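Side-chain contacts in thymidylate synthase ThyX (Streptomyces cacaoi subsp. asoensis, PDB 4P5A), which methylates UMP or dUMP, probably by an FAD-dependent reductive reaction with methylenetetrahydrofolate as methyl donor and NADPH as reductant: residues 187-190 / 191-195; 210-213 / 214-218; 145-148 / 149-153; 79-82 / 83-87. One frame throughout, in Å; residues are numbered along the deposited sequence.

Interaction 1: residues 187-190 / 191-195; sequences MHFL and SLRTH. With FAD (flavin-adenine dinucleotide), chain H.
The last turn of helix 183-193 lines the flavin site of this ThyX tetramer, where His188 and Leu192 lie side by side on one flank, while on another Arg193 crosses Phe189 at about a right angle: a worked example of i to i+4 pairs serving a cofactor. His188 NE2 donates to the FAD pyrophosphate atom O2P at 3.1 Å, a fairly straight bond (N-H...O 151°). FAD C5B sits 3.5 Å above one face of the same imidazole, toward its rim. Leu192 CD1 comes obliquely to within 3.7 Å of His188 NE2, and the same methyl reaches FAD O5' at 3.4 Å, so it bridges ring and cofactor.

One residue further along, Arg193 begins by lying over Phe189: its CG makes a CH-pi contact 3.8 Å from the ring centroid. The chain then bends at chi2, leaving the guanidinium plane 57° from that of the ring, with the flavin methyl C8M over one guanidinium face and 3.4 Å from Arg193 NH1. Arg193 NE is hydrogen-bonded to His87 and NH2 to O2 of the bound bromo-UMP; this fits the role predicted for Arg193, helping to ionise N3 of dUMP. The backbone supports the pair, Arg193 N bonding to Phe189 O at 2.8 Å.

Toward Thr194, which lies in loop or turn, the backbone bond from Thr194 N to Leu190 O is weak. The threonine hydroxyl reinforces it: with OG1 set between the backbone N and the carbonyl carbon (chi1 57°), Thr194 OG1 donates to Leu190 O at 2.7 Å.

Interaction 2: residues 210-213 / 214-218; sequences EMVA and EQMET
Glu214 leans back along helix 207-223 onto Glu210, and its path shows how a helix can carry two acids one turn apart. Glu214 CB rests 3.6 Å from Glu210 O, the carbonyl that also accepts the backbone bond from Glu214 N at 2.8 Å. Glu214 CG, anti to the carbonyl carbon of its own residue (chi1 -68°), stays close to that oxygen, 3.2 Å from Glu210 O. Beyond it the extended chain brings Glu214 CD to 3.9 Å from Glu210 CG. At the tip, Glu214 OE2 meets the same methylene and stands 3.8 Å from Glu210 OE1, the two carboxylate planes only 22° apart.

On another side of the helix the contact is apolar: Val212 and Met216 run alongside each other, and the methyl Met216 CE touches Val212 CG1 at 3.6 Å. Gln215 NE2 bonds weakly to Met211 O, its stronger partner being the carbonyl of Ile12.

Two like charges this near would be costly alone, but Arg207 and Arg196 each form salt bridges to both acids, and Glu210 OE1 also accepts the backbone N-H of His195. The pair is therefore better read as the acidic half of a four-residue ionic cluster, in which the arginines probably keep both glutamates ionised: Arg207 braces the pair from within the same helix, and Arg196 with His195 ties it to the chain that follows helix 183-193.

Interaction 3: residues 145-148 / 149-153; sequences YEVA and FEEYQ
The rings of Phe149 and Tyr152 lead away from the preceding turn of helix 131-157, which these residues touch through CB. Phe149 packs on Ala104 and Tyr152 on Glu101. The ring of Tyr145 meets that of Phe106, their planes about 35° apart, and also packs on Leu167 of the third subunit. At the ring edges the phenol oxygens have backbone partners, Tyr145 OH with the carbonyl of Tyr107 and Tyr152 OH with the N-H of Val102.

Back at the helix, Phe149 CB lies 3.4 Å from Tyr145 O, and Tyr152 CB is equally near Ala148 O. With CG anti to the backbone N (chi1 174°), the Tyr152 ring stands clear of that carbonyl. Regular bonds run underneath: Phe149 N to Tyr145 O at 2.9 Å, Glu151 N to Val147 O at 3.0 Å and Tyr152 N to Ala148 O at 2.8 Å.

Glu151 keeps closer to the helix. Its CG approaches Val147 O at 3.3 Å and reaches Val147 CG1 only loosely, at 4.3 Å; a bend at chi2 then turns the carboxylate, whose OE1 pairs with Arg154 and with Ser140 OG of the third subunit. Val147 packs against Val147 of that same subunit.

Between these two segments the hydrogen bonds are all main-chain; Glu150 and Glu151 form salt bridges to Arg154 further along the helix. The aromatic side chains anchor the helix to strand 105-107 and nearby loops of its own chain, whereas Tyr145, Val147 and Glu151 bring apolar and polar contacts to the subunit interface.

Interaction 4: residues 79-82 / 83-87; sequences FTVR and HLMRH. With 5BU (5-bromo-uridine-5'-monophosphate), chain F.
His83, which lies across the carbonyl of Phe79, donates from NE2 to the phosphate oxygen OP3 of bromo-UMP at 2.7 Å, nearly straight (166°) and in the plane of the imidazole. ND1 of the same ring is fixed through a water, 3.0 Å from His83 ND1 and 3.1 Å from Thr80 OG1. A further bond runs from Arg86 NH2 to the ribose O3' at 3.1 Å, more bent (137°); NH2 also reaches O2 of FAD, linking nucleotide and flavin.

The faces of the flat groups come next. Both faces of the imidazole are covered: N3 of the uracil lies 3.5 Å above the His83 plane on one side, toward its rim, and Phe79 O sits 3.4 Å away on the other, over the ring centre. Having CG beside the backbone N (chi1 -57°) turns the ring back over that carbonyl. Arg82 offers a guanidinium face to the ribose, with 5BU C3' 3.7 Å above it, while its NH1 forms a salt bridge to Glu94 of the third subunit.

Away from the nucleotide, Val81 and Met85 run side by side, Val81 CG1 touching Met85 SD at 3.5 Å. Helix 78-84 ends here in a type I turn from Leu84 to His87. Around it, Thr80 and Leu84 pack on Ile209 of helix 207-223, Leu84 also meets Phe189 of helix 183-193, and Val81 and Met85 rest on strand 91-94.

Overall arrangement
Interactions 1, 2 and 4 form one buried neighbourhood near the middle of the chain. The centre of interaction 3 is about 27 Å from that of the chain; it too is largely buried, against another subunit, but has two exposed glutamates. Interactions 1 and 4 touch and share the active site, the first chiefly on the flavin, the second chiefly on the nucleotide, with Arg193 and Arg86 reaching both. Interaction 2 backs both without lining the pocket, packing Ala213 against the last turn of 183-193 and Val212 against Thr80. Chemistry follows place: ligand bonds and covered ring faces at the site, an ionic cluster behind it, and main-chain bonds with outward-reaching side chains at the periphery. Interactions 3 and 4 both meet the third subunit.

Interaction 1: residues 187-190 / 191-195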
loop_
_atom_site.group_PDB
_atom_site.type_symbol
_atom_site.label_atom_id
_atom_site.label_comp_id
_atom_site.label_asym_id
_atom_site.label_seq_id
_atom_site.Cartn_x
_atom_site.Cartn_y
_atom_site.Cartn_z
ATOM N N MET B 187 -5.442 12.160 7.837
ATOM C CA MET B 187 -5.859 13.369 7.068
ATOM C C MET B 187 -6.509 12.979 5.751
ATOM O O MET B 187 -7.502 13.637 5.340
ATOM C CB MET B 187 -4.615 14.338 6.856
ATOM C CG MET B 187 -4.357 15.102 8.158
ATOM S SD MET B 187 -3.018 16.267 7.853
ATOM C CE MET B 187 -1.491 15.221 7.931
ATOM N N HIS B 188 -6.006 11.944 5.109
ATOM C CA HIS B 188 -6.635 11.554 3.792
ATOM C C HIS B 188 -8.039 11.035 4.058
ATOM O O HIS B 188 -9.000 11.381 3.328
ATOM C CB HIS B 188 -5.732 10.511 3.140
ATOM C CG HIS B 188 -6.168 10.155 1.746
ATOM N ND1 HIS B 188 -5.638 10.763 0.633
ATOM C CD2 HIS B 188 -7.101 9.277 1.312
ATOM C CE1 HIS B 188 -6.208 10.258 -0.450
ATOM N NE2 HIS B 188 -7.158 9.413 -0.065
ATOM N N PHE B 189 -8.213 10.304 5.161
ATOM C CA PHE B 189 -9.545 9.786 5.497
ATOM C C PHE B 189 -10.489 10.955 5.879
ATOM O O PHE B 189 -11.626 10.982 5.412
ATOM C CB PHE B 189 -9.363 8.863 6.672
ATOM C CG PHE B 189 -10.618 8.460 7.386
ATOM C CD1 PHE B 189 -11.039 9.117 8.544
ATOM C CD2 PHE B 189 -11.373 7.358 6.929
ATOM C CE1 PHE B 189 -12.233 8.712 9.236
ATOM C CE2 PHE B 189 -12.548 6.911 7.696
ATOM C CZ PHE B 189 -12.964 7.646 8.828
ATOM N N LEU B 190 -9.971 11.945 6.614
ATOM C CA LEU B 190 -10.855 13.048 7.072
ATOM C C LEU B 190 -11.282 13.859 5.819
ATOM O O LEU B 190 -12.401 14.359 5.802
ATOM C CB LEU B 190 -10.150 13.992 8.067
ATOM C CG LEU B 190 -9.879 13.289 9.442
ATOM C CD1 LEU B 190 -9.111 14.225 10.271
ATOM C CD2 LEU B 190 -11.212 12.929 10.178
ATOM N N SER B 191 -10.402 14.026 4.843
ATOM C CA SER B 191 -10.760 14.834 3.622
ATOM C C SER B 191 -11.892 14.171 2.928
ATOM O O SER B 191 -12.742 14.833 2.352
ATOM C CB SER B 191 -9.567 14.918 2.685
ATOM O OG SER B 191 -9.815 15.809 1.613
ATOM N N LEU B 192 -11.983 12.859 3.005
ATOM C CA LEU B 192 -13.069 12.149 2.212
ATOM C C LEU B 192 -14.332 11.870 3.081
ATOM O O LEU B 192 -15.438 11.768 2.562
ATOM C CB LEU B 192 -12.535 10.772 1.732
ATOM C CG LEU B 192 -11.531 10.870 0.630
ATOM C CD1 LEU B 192 -10.783 9.404 0.514
ATOM C CD2 LEU B 192 -12.247 11.294 -0.703
ATOM N N ARG B 193 -14.160 11.687 4.387
ATOM C CA ARG B 193 -15.228 11.174 5.270
ATOM C C ARG B 193 -15.788 12.298 6.179
ATOM O O ARG B 193 -16.511 11.999 7.138
ATOM C CB ARG B 193 -14.774 10.003 6.146
ATOM C CG ARG B 193 -14.304 8.848 5.311
ATOM C CD ARG B 193 -15.356 8.305 4.302
ATOM N NE ARG B 193 -14.872 7.012 3.668
ATOM C CZ ARG B 193 -15.662 6.297 2.866
ATOM N NH1 ARG B 193 -16.944 6.737 2.579
ATOM N NH2 ARG B 193 -15.217 5.139 2.377
ATOM N N THR B 194 -15.484 13.545 5.861
ATOM C CA THR B 194 -16.237 14.642 6.498
ATOM C C THR B 194 -16.786 15.534 5.368
ATOM O O THR B 194 -16.121 15.761 4.318
ATOM C CB THR B 194 -15.423 15.477 7.446
ATOM O OG1 THR B 194 -14.290 16.029 6.756
ATOM C CG2 THR B 194 -14.994 14.678 8.621
ATOM N N HIS B 195 -18.000 16.065 5.610
ATOM C CA HIS B 195 -18.625 16.991 4.613
ATOM C C HIS B 195 -18.428 18.425 5.134
ATOM O O HIS B 195 -19.131 18.845 6.035
ATOM C CB HIS B 195 -20.122 16.690 4.545
ATOM C CG HIS B 195 -20.860 17.629 3.638
ATOM N ND1 HIS B 195 -21.634 18.676 4.116
ATOM C CD2 HIS B 195 -20.912 17.710 2.284
ATOM C CE1 HIS B 195 -22.127 19.365 3.092
ATOM N NE2 HIS B 195 -21.719 18.790 1.968
HETATM P PA FAD H . -6.930 4.545 0.493
HETATM O O1A FAD H . -6.598 4.871 1.886
HETATM O O2A FAD H . -7.319 3.226 0.081
HETATM O O5B FAD H . -5.753 5.042 -0.396
HETATM C C5B FAD H . -5.178 6.396 -0.208
HETATM C C4B FAD H . -4.436 6.823 -1.445
HETATM O O4B FAD H . -3.399 5.857 -1.714
HETATM C C3B FAD H . -5.295 6.784 -2.669
HETATM O O3B FAD H . -6.048 8.014 -2.809
HETATM C C2B FAD H . -4.282 6.636 -3.818
HETATM O O2B FAD H . -3.602 7.938 -3.947
HETATM C C1B FAD H . -3.246 5.662 -3.175
HETATM N N9A FAD H . -3.486 4.236 -3.460
HETATM C C8A FAD H . -3.596 3.265 -2.536
HETATM N N7A FAD H . -3.710 2.073 -3.119
HETATM C C5A FAD H . -3.602 2.294 -4.489
HETATM C C6A FAD H . -3.629 1.493 -5.659
HETATM N N6A FAD H . -3.743 0.128 -5.614
HETATM N N1A FAD H . -3.518 2.134 -6.868
HETATM C C2A FAD H . -3.332 3.471 -6.970
HETATM N N3A FAD H . -3.302 4.274 -5.875
HETATM C C4A FAD H . -3.485 3.697 -4.654
HETATM N N1 FAD H . -16.513 2.710 -3.469
HETATM C C2 FAD H . -17.085 1.780 -4.297
HETATM O O2 FAD H . -16.709 0.621 -4.372
HETATM N N3 FAD H . -18.237 2.117 -4.969
HETATM C C4 FAD H . -18.809 3.375 -4.823
HETATM O O4 FAD H . -19.823 3.615 -5.534
HETATM C C4X FAD H . -18.200 4.331 -3.991
HETATM N N5 FAD H . -18.641 5.671 -3.894
HETATM C C5X FAD H . -18.084 6.512 -2.887
HETATM C C6 FAD H . -18.623 7.767 -2.519
HETATM C C7 FAD H . -18.037 8.588 -1.543
HETATM C C7M FAD H . -18.757 9.920 -1.274
HETATM C C8 FAD H . -16.893 8.194 -0.793
HETATM C C8M FAD H . -16.187 9.111 0.255
HETATM C C9 FAD H . -16.340 6.934 -1.123
HETATM C C9A FAD H . -16.962 6.090 -2.115
HETATM N N10 FAD H . -16.398 4.825 -2.433
HETATM C C10 FAD H . -17.052 3.972 -3.324
HETATM C "C1'" FAD H . -15.226 4.301 -1.673
HETATM C "C2'" FAD H . -14.016 4.970 -2.465
HETATM O "O2'" FAD H . -13.896 4.471 -3.831
HETATM C "C3'" FAD H . -12.667 4.566 -1.814
HETATM O "O3'" FAD H . -12.514 3.144 -1.658
HETATM C "C4'" FAD H . -12.507 5.217 -0.339
HETATM O "O4'" FAD H . -13.007 6.513 -0.374
HETATM C "C5'" FAD H . -11.008 5.179 0.055
HETATM O "O5'" FAD H . -10.343 6.230 -0.677
HETATM P P FAD H . -8.861 5.915 -1.236
HETATM O O1P FAD H . -8.797 4.735 -2.152
HETATM O O2P FAD H . -8.429 7.189 -1.839
HETATM O O3P FAD H . -8.024 5.573 0.071
#

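Interaction 2: residues 210-213 / 214-218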
loop_
_atom_site.group_PDB
_atom_site.type_symbol
_atom_site.label_atom_id
_atom_site.label_comp_id
_atom_site.label_asym_id
_atom_site.label_seq_id
_atom_site.Cartn_x
_atom_site.Cartn_y
_atom_site.Cartn_z
ATOM N N GLU B 210 -19.244 9.788 8.909
ATOM C CA GLU B 210 -18.820 11.144 9.271
ATOM C C GLU B 210 -18.774 11.257 10.795
ATOM O O GLU B 210 -17.914 11.955 11.317
ATOM C CB GLU B 210 -19.744 12.189 8.676
ATOM C CG GLU B 210 -19.214 13.630 8.967
ATOM C CD GLU B 210 -20.119 14.685 8.328
ATOM O OE1 GLU B 210 -19.514 15.625 7.863
ATOM O OE2 GLU B 210 -21.401 14.607 8.372
ATOM N N MET B 211 -19.728 10.657 11.517
ATOM C CA MET B 211 -19.637 10.649 12.991
ATOM C C MET B 211 -18.387 9.992 13.538
ATOM O O MET B 211 -17.809 10.454 14.525
ATOM C CB MET B 211 -20.887 9.982 13.574
ATOM C CG MET B 211 -22.191 10.762 13.180
ATOM S SD MET B 211 -23.633 9.710 13.557
ATOM C CE MET B 211 -23.498 9.526 15.338
ATOM N N VAL B 212 -17.975 8.898 12.900
ATOM C CA VAL B 212 -16.685 8.262 13.257
ATOM C C VAL B 212 -15.599 9.255 13.037
ATOM O O VAL B 212 -14.694 9.450 13.937
ATOM C CB VAL B 212 -16.446 6.982 12.393
ATOM C CG1 VAL B 212 -14.992 6.419 12.621
ATOM C CG2 VAL B 212 -17.538 5.877 12.703
ATOM N N ALA B 213 -15.550 9.809 11.799
ATOM C CA ALA B 213 -14.458 10.722 11.428
ATOM C C ALA B 213 -14.388 11.926 12.401
ATOM O O ALA B 213 -13.284 12.346 12.735
ATOM C CB ALA B 213 -14.680 11.263 10.012
ATOM N N GLU B 214 -15.535 12.525 12.779
ATOM C CA GLU B 214 -15.450 13.726 13.636
ATOM C C GLU B 214 -14.856 13.399 15.006
ATOM O O GLU B 214 -14.084 14.172 15.559
ATOM C CB GLU B 214 -16.894 14.371 13.818
ATOM C CG GLU B 214 -17.361 14.925 12.510
ATOM C CD GLU B 214 -18.878 15.297 12.486
ATOM O OE1 GLU B 214 -19.684 14.725 13.316
ATOM O OE2 GLU B 214 -19.203 16.144 11.612
ATOM N N GLN B 215 -15.132 12.222 15.506
ATOM C CA GLN B 215 -14.591 11.874 16.805
ATOM C C GLN B 215 -13.100 11.577 16.716
ATOM O O GLN B 215 -12.358 11.839 17.655
ATOM C CB GLN B 215 -15.372 10.694 17.403
ATOM C CG GLN B 215 -16.860 11.039 17.732
ATOM C CD GLN B 215 -17.552 9.771 18.304
ATOM O OE1 GLN B 215 -17.097 9.181 19.297
ATOM N NE2 GLN B 215 -18.556 9.297 17.611
ATOM N N MET B 216 -12.693 10.933 15.611
ATOM C CA MET B 216 -11.287 10.686 15.439
ATOM C C MET B 216 -10.588 12.029 15.390
ATOM O O MET B 216 -9.485 12.207 15.886
ATOM C CB MET B 216 -11.045 9.907 14.106
ATOM C CG MET B 216 -11.414 8.454 14.350
ATOM S SD MET B 216 -11.248 7.627 12.718
ATOM C CE MET B 216 -11.493 5.893 13.187
ATOM N N GLU B 217 -11.117 12.942 14.603
ATOM C CA GLU B 217 -10.459 14.266 14.433
ATOM C C GLU B 217 -10.319 15.034 15.735
ATOM O O GLU B 217 -9.296 15.680 15.971
ATOM C CB GLU B 217 -11.265 15.098 13.395
ATOM C CG GLU B 217 -10.561 16.438 13.084
ATOM C CD GLU B 217 -11.120 17.164 11.847
ATOM O OE1 GLU B 217 -12.009 16.616 11.133
ATOM O OE2 GLU B 217 -10.610 18.267 11.578
ATOM N N THR B 218 -11.373 15.001 16.518
ATOM C CA THR B 218 -11.348 15.673 17.841
ATOM C C THR B 218 -10.239 15.082 18.723
ATOM O O THR B 218 -9.441 15.854 19.348
ATOM C CB THR B 218 -12.711 15.472 18.527
ATOM O OG1 THR B 218 -13.702 16.217 17.799
ATOM C CG2 THR B 218 -12.597 16.007 20.048
#

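Interaction 3: residues 145-148 / 149-153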
loop_
_atom_site.group_PDB
_atom_site.type_symbol
_atom_site.label_atom_id
_atom_site.label_comp_id
_atom_site.label_asym_id
_atom_site.label_seq_id
_atom_site.Cartn_x
_atom_site.Cartn_y
_atom_site.Cartn_z
ATOM N N TYR B 145 -35.431 -6.189 12.464
ATOM C CA TYR B 145 -34.305 -6.641 13.333
ATOM C C TYR B 145 -34.818 -7.744 14.276
ATOM O O TYR B 145 -34.097 -8.697 14.556
ATOM C CB TYR B 145 -33.744 -5.520 14.172
ATOM C CG TYR B 145 -33.173 -4.302 13.422
ATOM C CD1 TYR B 145 -32.913 -4.345 12.033
ATOM C CD2 TYR B 145 -32.854 -3.149 14.124
ATOM C CE1 TYR B 145 -32.396 -3.211 11.378
ATOM C CE2 TYR B 145 -32.352 -2.053 13.510
ATOM C CZ TYR B 145 -32.111 -2.092 12.120
ATOM O OH TYR B 145 -31.566 -0.985 11.510
ATOM N N GLU B 146 -36.071 -7.600 14.778
ATOM C CA GLU B 146 -36.599 -8.657 15.655
ATOM C C GLU B 146 -36.722 -10.009 14.958
ATOM O O GLU B 146 -36.339 -11.020 15.589
ATOM C CB GLU B 146 -38.000 -8.262 16.236
ATOM C CG GLU B 146 -37.924 -7.125 17.154
ATOM C CD GLU B 146 -39.314 -6.720 17.648
ATOM O OE1 GLU B 146 -40.281 -6.834 16.828
ATOM O OE2 GLU B 146 -39.390 -6.279 18.842
ATOM N N VAL B 147 -37.197 -10.049 13.693
ATOM C CA VAL B 147 -37.308 -11.304 12.985
ATOM C C VAL B 147 -35.917 -11.845 12.627
ATOM O O VAL B 147 -35.656 -13.014 12.842
ATOM C CB VAL B 147 -38.079 -11.093 11.691
ATOM C CG1 VAL B 147 -37.980 -12.280 10.681
ATOM C CG2 VAL B 147 -39.560 -10.836 12.073
ATOM N N ALA B 148 -35.005 -10.949 12.224
ATOM C CA ALA B 148 -33.627 -11.420 11.953
ATOM C C ALA B 148 -33.019 -12.078 13.177
ATOM O O ALA B 148 -32.418 -13.180 13.094
ATOM C CB ALA B 148 -32.767 -10.199 11.470
ATOM N N PHE B 149 -33.128 -11.414 14.315
ATOM C CA PHE B 149 -32.433 -11.924 15.464
ATOM C C PHE B 149 -33.129 -13.194 15.950
ATOM O O PHE B 149 -32.454 -14.133 16.453
ATOM C CB PHE B 149 -32.279 -10.871 16.521
ATOM C CG PHE B 149 -31.306 -11.266 17.550
ATOM C CD1 PHE B 149 -31.724 -11.748 18.747
ATOM C CD2 PHE B 149 -29.920 -11.293 17.235
ATOM C CE1 PHE B 149 -30.775 -12.197 19.705
ATOM C CE2 PHE B 149 -28.957 -11.693 18.186
ATOM C CZ PHE B 149 -29.401 -12.187 19.412
ATOM N N GLU B 150 -34.456 -13.239 15.830
ATOM C CA GLU B 150 -35.162 -14.451 16.311
ATOM C C GLU B 150 -34.735 -15.670 15.453
ATOM O O GLU B 150 -34.511 -16.806 15.983
ATOM C CB GLU B 150 -36.680 -14.175 16.255
ATOM C CG GLU B 150 -37.548 -15.427 16.289
ATOM C CD GLU B 150 -39.004 -15.073 15.937
ATOM O OE1 GLU B 150 -39.394 -13.887 16.134
ATOM O OE2 GLU B 150 -39.717 -15.969 15.418
ATOM N N GLU B 151 -34.566 -15.432 14.143
ATOM C CA GLU B 151 -34.125 -16.491 13.254
ATOM C C GLU B 151 -32.649 -16.849 13.460
ATOM O O GLU B 151 -32.294 -18.019 13.347
ATOM C CB GLU B 151 -34.389 -16.188 11.757
ATOM C CG GLU B 151 -35.887 -16.006 11.356
ATOM C CD GLU B 151 -36.753 -17.254 11.720
ATOM O OE1 GLU B 151 -36.241 -18.400 11.790
ATOM O OE2 GLU B 151 -37.944 -16.999 12.046
ATOM N N TYR B 152 -31.802 -15.847 13.739
ATOM C CA TYR B 152 -30.397 -16.124 14.046
ATOM C C TYR B 152 -30.347 -17.038 15.268
ATOM O O TYR B 152 -29.661 -18.064 15.257
ATOM C CB TYR B 152 -29.699 -14.802 14.356
ATOM C CG TYR B 152 -28.292 -14.898 14.817
ATOM C CD1 TYR B 152 -27.887 -14.421 16.078
ATOM C CD2 TYR B 152 -27.308 -15.414 13.942
ATOM C CE1 TYR B 152 -26.540 -14.473 16.498
ATOM C CE2 TYR B 152 -25.928 -15.465 14.362
ATOM C CZ TYR B 152 -25.579 -14.977 15.625
ATOM O OH TYR B 152 -24.282 -15.046 16.059
ATOM N N GLN B 153 -31.088 -16.670 16.309
ATOM C CA GLN B 153 -31.027 -17.520 17.528
ATOM C C GLN B 153 -31.615 -18.905 17.287
ATOM O O GLN B 153 -31.132 -19.883 17.854
ATOM C CB GLN B 153 -31.814 -16.823 18.643
ATOM C CG GLN B 153 -31.113 -15.639 19.259
ATOM C CD GLN B 153 -29.765 -16.004 19.850
ATOM O OE1 GLN B 153 -29.686 -16.897 20.646
ATOM N NE2 GLN B 153 -28.682 -15.283 19.444
#

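Interaction 4: residues 79-82 / 83-87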
loop_
_atom_site.group_PDB
_atom_site.type_symbol
_atom_site.label_atom_id
_atom_site.label_comp_id
_atom_site.label_asym_id
_atom_site.label_seq_id
_atom_site.Cartn_x
_atom_site.Cartn_y
_atom_site.Cartn_z
ATOM N N PHE B 79 -22.621 -1.509 8.048
ATOM C CA PHE B 79 -22.524 -0.696 6.866
ATOM C C PHE B 79 -21.532 0.456 6.960
ATOM O O PHE B 79 -21.038 0.913 5.933
ATOM C CB PHE B 79 -23.876 -0.188 6.343
ATOM C CG PHE B 79 -24.506 0.860 7.212
ATOM C CD1 PHE B 79 -25.258 0.510 8.356
ATOM C CD2 PHE B 79 -24.284 2.216 6.917
ATOM C CE1 PHE B 79 -25.807 1.557 9.186
ATOM C CE2 PHE B 79 -24.792 3.225 7.743
ATOM C CZ PHE B 79 -25.501 2.893 8.897
ATOM N N THR B 80 -21.323 0.991 8.159
ATOM C CA THR B 80 -20.361 2.088 8.361
ATOM C C THR B 80 -18.937 1.532 8.522
ATOM O O THR B 80 -17.992 2.149 8.061
ATOM C CB THR B 80 -20.756 2.824 9.661
ATOM O OG1 THR B 80 -22.017 3.465 9.413
ATOM C CG2 THR B 80 -19.738 3.929 10.005
ATOM N N VAL B 81 -18.817 0.360 9.142
ATOM C CA VAL B 81 -17.459 -0.283 9.130
ATOM C C VAL B 81 -16.947 -0.551 7.728
ATOM O O VAL B 81 -15.738 -0.427 7.484
ATOM C CB VAL B 81 -17.531 -1.598 9.926
ATOM C CG1 VAL B 81 -16.160 -2.329 9.952
ATOM C CG2 VAL B 81 -17.880 -1.211 11.370
ATOM N N ARG B 82 -17.862 -0.932 6.841
ATOM C CA ARG B 82 -17.481 -1.095 5.433
ATOM C C ARG B 82 -16.845 0.182 4.893
ATOM O O ARG B 82 -15.852 0.018 4.154
ATOM C CB ARG B 82 -18.614 -1.527 4.496
ATOM C CG ARG B 82 -19.248 -2.854 5.017
ATOM C CD ARG B 82 -19.378 -3.834 3.791
ATOM N NE ARG B 82 -20.259 -3.475 2.780
ATOM C CZ ARG B 82 -20.122 -3.814 1.486
ATOM N NH1 ARG B 82 -21.088 -3.523 0.717
ATOM N NH2 ARG B 82 -19.046 -4.405 0.970
ATOM N N HIS B 83 -17.430 1.354 5.118
ATOM C CA HIS B 83 -16.847 2.592 4.643
ATOM C C HIS B 83 -15.429 2.790 5.240
ATOM O O HIS B 83 -14.528 3.118 4.476
ATOM C CB HIS B 83 -17.754 3.799 4.949
ATOM C CG HIS B 83 -19.112 3.629 4.349
ATOM N ND1 HIS B 83 -20.185 4.450 4.680
ATOM C CD2 HIS B 83 -19.553 2.779 3.397
ATOM C CE1 HIS B 83 -21.228 4.094 3.958
ATOM N NE2 HIS B 83 -20.864 3.117 3.135
ATOM N N LEU B 84 -15.313 2.614 6.540
ATOM C CA LEU B 84 -13.993 2.796 7.236
ATOM C C LEU B 84 -12.987 1.851 6.601
ATOM O O LEU B 84 -11.839 2.283 6.314
ATOM C CB LEU B 84 -14.139 2.432 8.721
ATOM C CG LEU B 84 -12.808 2.457 9.486
ATOM C CD1 LEU B 84 -12.113 3.827 9.354
ATOM C CD2 LEU B 84 -13.188 2.272 10.968
ATOM N N MET B 85 -13.396 0.577 6.379
ATOM C CA MET B 85 -12.372 -0.372 5.909
ATOM C C MET B 85 -11.950 -0.297 4.446
ATOM O O MET B 85 -11.074 -1.062 4.021
ATOM C CB MET B 85 -12.828 -1.743 6.238
ATOM C CG MET B 85 -12.767 -1.855 7.830
ATOM S SD MET B 85 -13.238 -3.532 8.475
ATOM C CE MET B 85 -11.805 -4.240 8.016
ATOM N N ARG B 86 -12.566 0.586 3.687
ATOM C CA ARG B 86 -12.052 0.842 2.376
ATOM C C ARG B 86 -10.673 1.604 2.357
ATOM O O ARG B 86 -9.982 1.624 1.307
ATOM C CB ARG B 86 -13.014 1.677 1.533
ATOM C CG ARG B 86 -14.341 0.915 1.298
ATOM C CD ARG B 86 -14.087 -0.477 0.593
ATOM N NE ARG B 86 -13.393 -0.274 -0.734
ATOM C CZ ARG B 86 -14.020 -0.004 -1.888
ATOM N NH1 ARG B 86 -13.301 0.191 -2.982
ATOM N NH2 ARG B 86 -15.362 0.142 -1.972
ATOM N N HIS B 87 -10.274 2.174 3.489
ATOM C CA HIS B 87 -9.054 2.985 3.472
ATOM C C HIS B 87 -7.841 2.100 3.680
ATOM O O HIS B 87 -7.559 1.674 4.813
ATOM C CB HIS B 87 -9.228 4.086 4.542
ATOM C CG HIS B 87 -10.344 5.019 4.180
ATOM N ND1 HIS B 87 -10.115 6.239 3.586
ATOM C CD2 HIS B 87 -11.687 4.920 4.338
ATOM C CE1 HIS B 87 -11.275 6.847 3.359
ATOM N NE2 HIS B 87 -12.233 6.082 3.820
HETATM P P 5BU F . -22.758 1.407 0.049
HETATM O OP1 5BU F . -23.624 0.195 -0.195
HETATM O OP2 5BU F . -23.007 2.594 -0.905
HETATM O OP3 5BU F . -22.714 1.857 1.554
HETATM O "O5'" 5BU F . -21.227 0.928 -0.302
HETATM C "C5'" 5BU F . -21.031 0.107 -1.361
HETATM C "C4'" 5BU F . -19.433 -0.145 -1.485
HETATM O "O4'" 5BU F . -18.800 1.152 -1.768
HETATM C "C3'" 5BU F . -18.820 -0.599 -0.166
HETATM O "O3'" 5BU F . -17.586 -1.337 -0.417
HETATM C "C2'" 5BU F . -18.440 0.734 0.460
HETATM O "O2'" 5BU F . -17.363 0.551 1.407
HETATM C "C1'" 5BU F . -18.082 1.672 -0.671
HETATM N N1 5BU F . -18.577 3.061 -0.508
HETATM C C2 5BU F . -18.048 3.809 0.540
HETATM O O2 5BU F . -17.091 3.298 1.167
HETATM N N3 5BU F . -18.515 5.028 0.888
HETATM C C4 5BU F . -19.574 5.584 0.159
HETATM O O4 5BU F . -19.994 6.674 0.454
HETATM C C5 5BU F . -20.092 4.797 -0.888
HETATM C C6 5BU F . -19.687 3.554 -1.242
HETATM BR BR 5BU F . -21.417 5.617 -2.042
HETATM O O HOH W 1 -21.641 5.396 7.066
#